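Long-range contacts in uricase (Bacillus fastidiosus, PDB 4R99), which catalyses, as a urate oxidase, the oxidation of urate to 5-hydroxyisourate, the first step of urate degradation toward (S)-allantoin: residues D[106-111]-D[147-152]; D[175-180]-D[239-244]. All blocks are in the same frame, centred on the assembly; numbering follows the deposited sequence.

Contact 1: D[106-111]-D[147-152]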
# COMPACT_ATOMS: atom_id res chain seq x y z
N LEU D 106 7.77 19.09 -30.82
CA LEU D 106 8.37 18.40 -29.69
C LEU D 106 9.86 18.13 -29.94
O LEU D 106 10.25 17.83 -31.07
CB LEU D 106 7.65 17.08 -29.41
CG LEU D 106 6.18 17.17 -28.98
CD1 LEU D 106 5.61 15.78 -28.76
CD2 LEU D 106 6.04 18.02 -27.73
N ASP D 107 10.66 18.24 -28.89
CA ASP D 107 12.10 18.02 -29.00
C ASP D 107 12.58 16.64 -28.52
O ASP D 107 13.56 16.11 -29.02
CB ASP D 107 12.86 19.11 -28.24
CG ASP D 107 12.78 20.46 -28.93
OD1 ASP D 107 12.55 20.49 -30.16
OD2 ASP D 107 12.96 21.49 -28.25
N ALA D 108 11.88 16.07 -27.54
CA ALA D 108 12.29 14.78 -26.97
C ALA D 108 11.10 14.10 -26.32
O ALA D 108 10.20 14.76 -25.80
CB ALA D 108 13.42 14.97 -25.97
N VAL D 109 11.10 12.77 -26.35
CA VAL D 109 10.03 12.00 -25.73
C VAL D 109 10.61 10.93 -24.81
O VAL D 109 11.54 10.21 -25.19
CB VAL D 109 9.13 11.33 -26.78
CG1 VAL D 109 7.99 10.58 -26.11
CG2 VAL D 109 8.57 12.38 -27.74
N ARG D 110 10.06 10.84 -23.60
CA ARG D 110 10.55 9.89 -22.62
C ARG D 110 9.47 8.89 -22.25
O ARG D 110 8.37 9.27 -21.85
CB ARG D 110 11.04 10.63 -21.38
CG ARG D 110 11.68 9.75 -20.32
CD ARG D 110 12.06 10.57 -19.09
NE ARG D 110 12.72 9.77 -18.07
CZ ARG D 110 14.03 9.56 -18.01
NH1 ARG D 110 14.83 10.10 -18.92
NH2 ARG D 110 14.54 8.82 -17.04
N LEU D 111 9.80 7.61 -22.36
CA LEU D 111 8.90 6.53 -21.97
C LEU D 111 9.50 5.68 -20.87
O LEU D 111 10.61 5.18 -21.01
CB LEU D 111 8.57 5.65 -23.18
CG LEU D 111 7.19 5.69 -23.85
CD1 LEU D 111 6.08 5.59 -22.81
CD2 LEU D 111 7.01 6.92 -24.73
N THR D 147 13.31 2.12 -19.73
CA THR D 147 13.14 3.54 -19.98
C THR D 147 13.86 3.87 -21.28
O THR D 147 15.00 3.47 -21.48
CB THR D 147 13.75 4.39 -18.84
OG1 THR D 147 13.01 4.17 -17.64
CG2 THR D 147 13.71 5.87 -19.20
N VAL D 148 13.17 4.57 -22.16
CA VAL D 148 13.77 5.04 -23.39
C VAL D 148 13.43 6.50 -23.58
O VAL D 148 12.27 6.89 -23.49
CB VAL D 148 13.29 4.24 -24.62
CG1 VAL D 148 13.82 4.87 -25.91
CG2 VAL D 148 13.71 2.78 -24.52
N GLU D 149 14.45 7.33 -23.79
CA GLU D 149 14.21 8.71 -24.16
C GLU D 149 14.84 9.00 -25.51
O GLU D 149 16.01 8.72 -25.73
CB GLU D 149 14.73 9.67 -23.09
CG GLU D 149 14.34 11.12 -23.34
CD GLU D 149 14.61 12.00 -22.14
OE1 GLU D 149 14.67 11.47 -21.01
OE2 GLU D 149 14.75 13.23 -22.32
N VAL D 150 14.04 9.57 -26.41
CA VAL D 150 14.51 9.88 -27.75
C VAL D 150 14.41 11.38 -27.99
O VAL D 150 13.36 11.98 -27.76
CB VAL D 150 13.71 9.12 -28.82
CG1 VAL D 150 14.19 9.49 -30.22
CG2 VAL D 150 13.82 7.62 -28.60
N ALA D 151 15.50 11.98 -28.44
CA ALA D 151 15.56 13.41 -28.72
C ALA D 151 15.94 13.66 -30.18
O ALA D 151 16.50 12.78 -30.84
CB ALA D 151 16.56 14.09 -27.80
N ARG D 152 15.63 14.85 -30.68
CA ARG D 152 15.97 15.20 -32.05
C ARG D 152 17.47 15.44 -32.21
O ARG D 152 18.14 15.92 -31.30
CB ARG D 152 15.20 16.43 -32.52
CG ARG D 152 13.72 16.17 -32.68
CD ARG D 152 13.02 17.33 -33.37
NE ARG D 152 11.58 17.25 -33.18
CZ ARG D 152 10.78 16.45 -33.87
NH1 ARG D 152 11.27 15.65 -34.81
NH2 ARG D 152 9.47 16.44 -33.62
O HOH W 1 16.46 17.80 -29.48
O HOH W 2 13.63 6.05 -15.51

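Contact 2: D[175-180]-D[239-244]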
# COMPACT_ATOMS: atom_id res chain seq x y z
N SER D 175 21.42 -20.57 4.66
CA SER D 175 22.72 -21.10 5.04
C SER D 175 23.27 -20.05 5.98
O SER D 175 22.79 -18.92 6.00
CB SER D 175 23.63 -21.31 3.83
OG SER D 175 23.91 -20.08 3.18
N GLY D 176 24.27 -20.42 6.76
CA GLY D 176 24.82 -19.50 7.73
C GLY D 176 25.61 -18.36 7.13
O GLY D 176 26.57 -18.57 6.39
N SER D 177 25.19 -17.14 7.43
CA SER D 177 25.91 -15.96 6.97
C SER D 177 26.18 -15.01 8.13
O SER D 177 25.35 -14.83 9.02
CB SER D 177 25.12 -15.25 5.87
OG SER D 177 25.98 -14.52 5.02
N SER D 178 27.38 -14.42 8.12
CA SER D 178 27.81 -13.62 9.26
C SER D 178 28.18 -12.16 8.99
O SER D 178 27.62 -11.27 9.62
CB SER D 178 29.01 -14.31 9.93
OG SER D 178 30.10 -14.44 9.04
N PHE D 179 29.15 -11.94 8.10
CA PHE D 179 29.65 -10.60 7.76
C PHE D 179 30.52 -10.08 8.90
O PHE D 179 30.01 -9.74 9.97
CB PHE D 179 28.52 -9.60 7.44
CG PHE D 179 27.71 -9.95 6.22
CD1 PHE D 179 28.03 -11.06 5.44
CD2 PHE D 179 26.62 -9.18 5.86
CE1 PHE D 179 27.27 -11.38 4.33
CE2 PHE D 179 25.86 -9.49 4.74
CZ PHE D 179 26.19 -10.60 3.98
N TYR D 180 31.83 -10.05 8.69
CA TYR D 180 32.74 -9.63 9.75
C TYR D 180 33.79 -8.65 9.24
O TYR D 180 33.91 -8.42 8.04
CB TYR D 180 33.44 -10.84 10.37
CG TYR D 180 34.36 -11.58 9.41
CD1 TYR D 180 35.72 -11.29 9.36
CD2 TYR D 180 33.87 -12.57 8.57
CE1 TYR D 180 36.56 -11.95 8.49
CE2 TYR D 180 34.71 -13.24 7.70
CZ TYR D 180 36.05 -12.93 7.66
OH TYR D 180 36.89 -13.60 6.80
N LEU D 239 27.87 -18.94 -4.63
CA LEU D 239 28.92 -18.16 -3.97
C LEU D 239 28.77 -18.09 -2.46
O LEU D 239 27.67 -17.84 -1.95
CB LEU D 239 28.97 -16.74 -4.55
CG LEU D 239 29.96 -15.76 -3.92
CD1 LEU D 239 31.35 -15.96 -4.48
CD2 LEU D 239 29.49 -14.32 -4.13
N ASP D 240 29.87 -18.31 -1.75
CA ASP D 240 29.94 -18.02 -0.32
C ASP D 240 30.37 -16.57 -0.15
O ASP D 240 31.57 -16.26 -0.15
CB ASP D 240 30.91 -18.97 0.38
CG ASP D 240 30.44 -20.41 0.36
OD1 ASP D 240 29.23 -20.64 0.55
OD2 ASP D 240 31.28 -21.31 0.16
N ASN D 241 29.40 -15.68 -0.00
CA ASN D 241 29.65 -14.24 -0.00
C ASN D 241 30.13 -13.67 1.33
O ASN D 241 29.88 -14.24 2.39
CB ASN D 241 28.40 -13.49 -0.47
CG ASN D 241 27.27 -13.54 0.55
OD1 ASN D 241 27.27 -12.80 1.53
ND2 ASN D 241 26.30 -14.42 0.31
N LYS D 242 30.84 -12.54 1.27
CA LYS D 242 31.37 -11.91 2.47
C LYS D 242 30.56 -10.67 2.84
O LYS D 242 30.74 -10.10 3.91
CB LYS D 242 32.84 -11.50 2.27
CG LYS D 242 33.82 -12.66 2.21
CD LYS D 242 35.24 -12.12 2.14
CE LYS D 242 36.27 -13.23 2.32
NZ LYS D 242 37.65 -12.68 2.45
N SER D 243 29.67 -10.28 1.94
CA SER D 243 28.80 -9.12 2.12
C SER D 243 27.89 -9.03 0.91
O SER D 243 28.10 -9.73 -0.08
CB SER D 243 29.62 -7.83 2.24
OG SER D 243 30.30 -7.56 1.02
N ILE D 244 26.88 -8.17 0.98
CA ILE D 244 26.03 -7.93 -0.18
C ILE D 244 26.84 -7.19 -1.24
O ILE D 244 26.67 -7.42 -2.44
CB ILE D 244 24.75 -7.16 0.18
CG1 ILE D 244 23.92 -7.95 1.19
CG2 ILE D 244 23.92 -6.87 -1.06
CD1 ILE D 244 22.64 -7.27 1.60
O HOH W 3 25.05 -15.63 2.66
O HOH W 4 32.45 -10.72 6.09

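Contact 1: D[106-111]-D[147-152]
Arg110 and Glu149 carry the charged part of this contact. Arg110 NH1 lies 2.5 Å from Glu149 OE1 in a short salt bridge. The carboxylate oxygen sits in the guanidinium plane, at its edge, yet the two flat groups are turned 86° apart. Arg110 holds CG anti to its own N (chi1 -175°) and runs extended to NE, which takes the guanidinium past the Glu149 carboxylate to Thr147. There the methyl CG2 of Thr147 covers one guanidinium face near its rim, 3.7 Å above the plane. The charges are shared further: Arg110 also pairs with Glu112 and Glu161, and Glu149 OE2 with Lys50. This network probably keeps both groups ionised.

Backbone bonds zip the strands together. Val109 and Val150 form one antiparallel hydrogen-bonded pair, with Val109 N 2.8 Å from Val150 O. Leu111 and Val148 form the next, and the bond from Leu111 N to Val148 O is nearly straight (175°). CA-H...O contacts fill the steps between.

The pairing joins strands 108-125 and 143-152 of the large antiparallel sheet of the tunnelling fold (T-fold), as in other uricases, with strands 40-50 and 157-173 as the outer neighbours. Asp107 and Ala108 stand opposite the single Lys50 of strand 40-50, a classic beta bulge.

Apolar contact between the segments is slight. On the face that bears the salt bridge, Ala108 CB meets Ala151 CB at 3.7 Å. The other face carries Val109, Leu111, Val148 and Val150, and helix 88-102 packs on it through Cys96 and Leu100.

Arg152 grips the loop before the strand. Its NE donates to Leu106 O at 2.6 Å, and NH2 adds a weak bond to the same oxygen. Its backbone N bonds Asp107 O at 2.9 Å.

Contact 2: D[175-180]-D[239-244]
Phe179 lies flat over the backbone of Ser243 and has by far the largest share of the buried surface. Ser243 CA stands 3.7 Å from the ring centroid and 21° off the ring normal, a CH-pi contact over one face. CG of Phe179 is anti to the carbonyl carbon (chi1 -64°), which swings the ring across to the 239-244 loop. At the far side of the ring, CE2 makes a looser apolar contact with Ile244 CG1 at 4.3 Å.

Asn241 approaches the same ring at its edge. Its OD1 is 3.1 Å from Phe179 CE1, near the ring plane, so the amide oxygen faces the slightly positive rim of the ring. Ring and amide planes are 67° apart. The amide nitrogen serves a different link. Asn241 ND2 donates to a water at 2.9 Å, and in one of the two deposited conformers of Ser177 the same water also reaches its OG.

Lys242 takes part mainly through its backbone. Its carbonyl O is 3.3 Å from Phe179 CD1, at a slant to the ring. A second water donates to Lys242 O and accepts from Tyr180 N, with 2.8 Å between Tyr180 N and the water. This water ties the two loops at the backbone level.

Ser243 is the N-cap of helix 244-258, and its OG accepts from His246 N. Gly61 and Ser57 of the second subunit pack on Lys242 and Ser243. Asn63 of that subunit bonds Tyr180 O.

Phe179 is predicted to bind urate. Gln245, predicted to bind urate and 5-hydroxyisourate, follows directly after Ile244. The arrangement is consistent with the uricase active site at a subunit interface, where a phenylalanine ring stacks on the purine.

The two contacts lie on opposite sides of the centre of the chain. Their centres are 42 Å apart and their nearest atoms about 23 Å, so they do not touch. Along the chain, contact 1 is complete before contact 2 begins. Strand 157-173 connects them, since it borders strand 143-152 in contact 1 and leads into the loop of contact 2. Contact 1 is sheet pairing away from the predicted sites. Contact 2 holds Phe179, and the side chain of Ile244 is about 4 Å from that of Asn271, predicted to bind urate, 5-hydroxyisourate and O2, and about 3 Å from a bound sulfate, probably from the crystallisation liquor. Another subunit touches contact 2 but not contact 1.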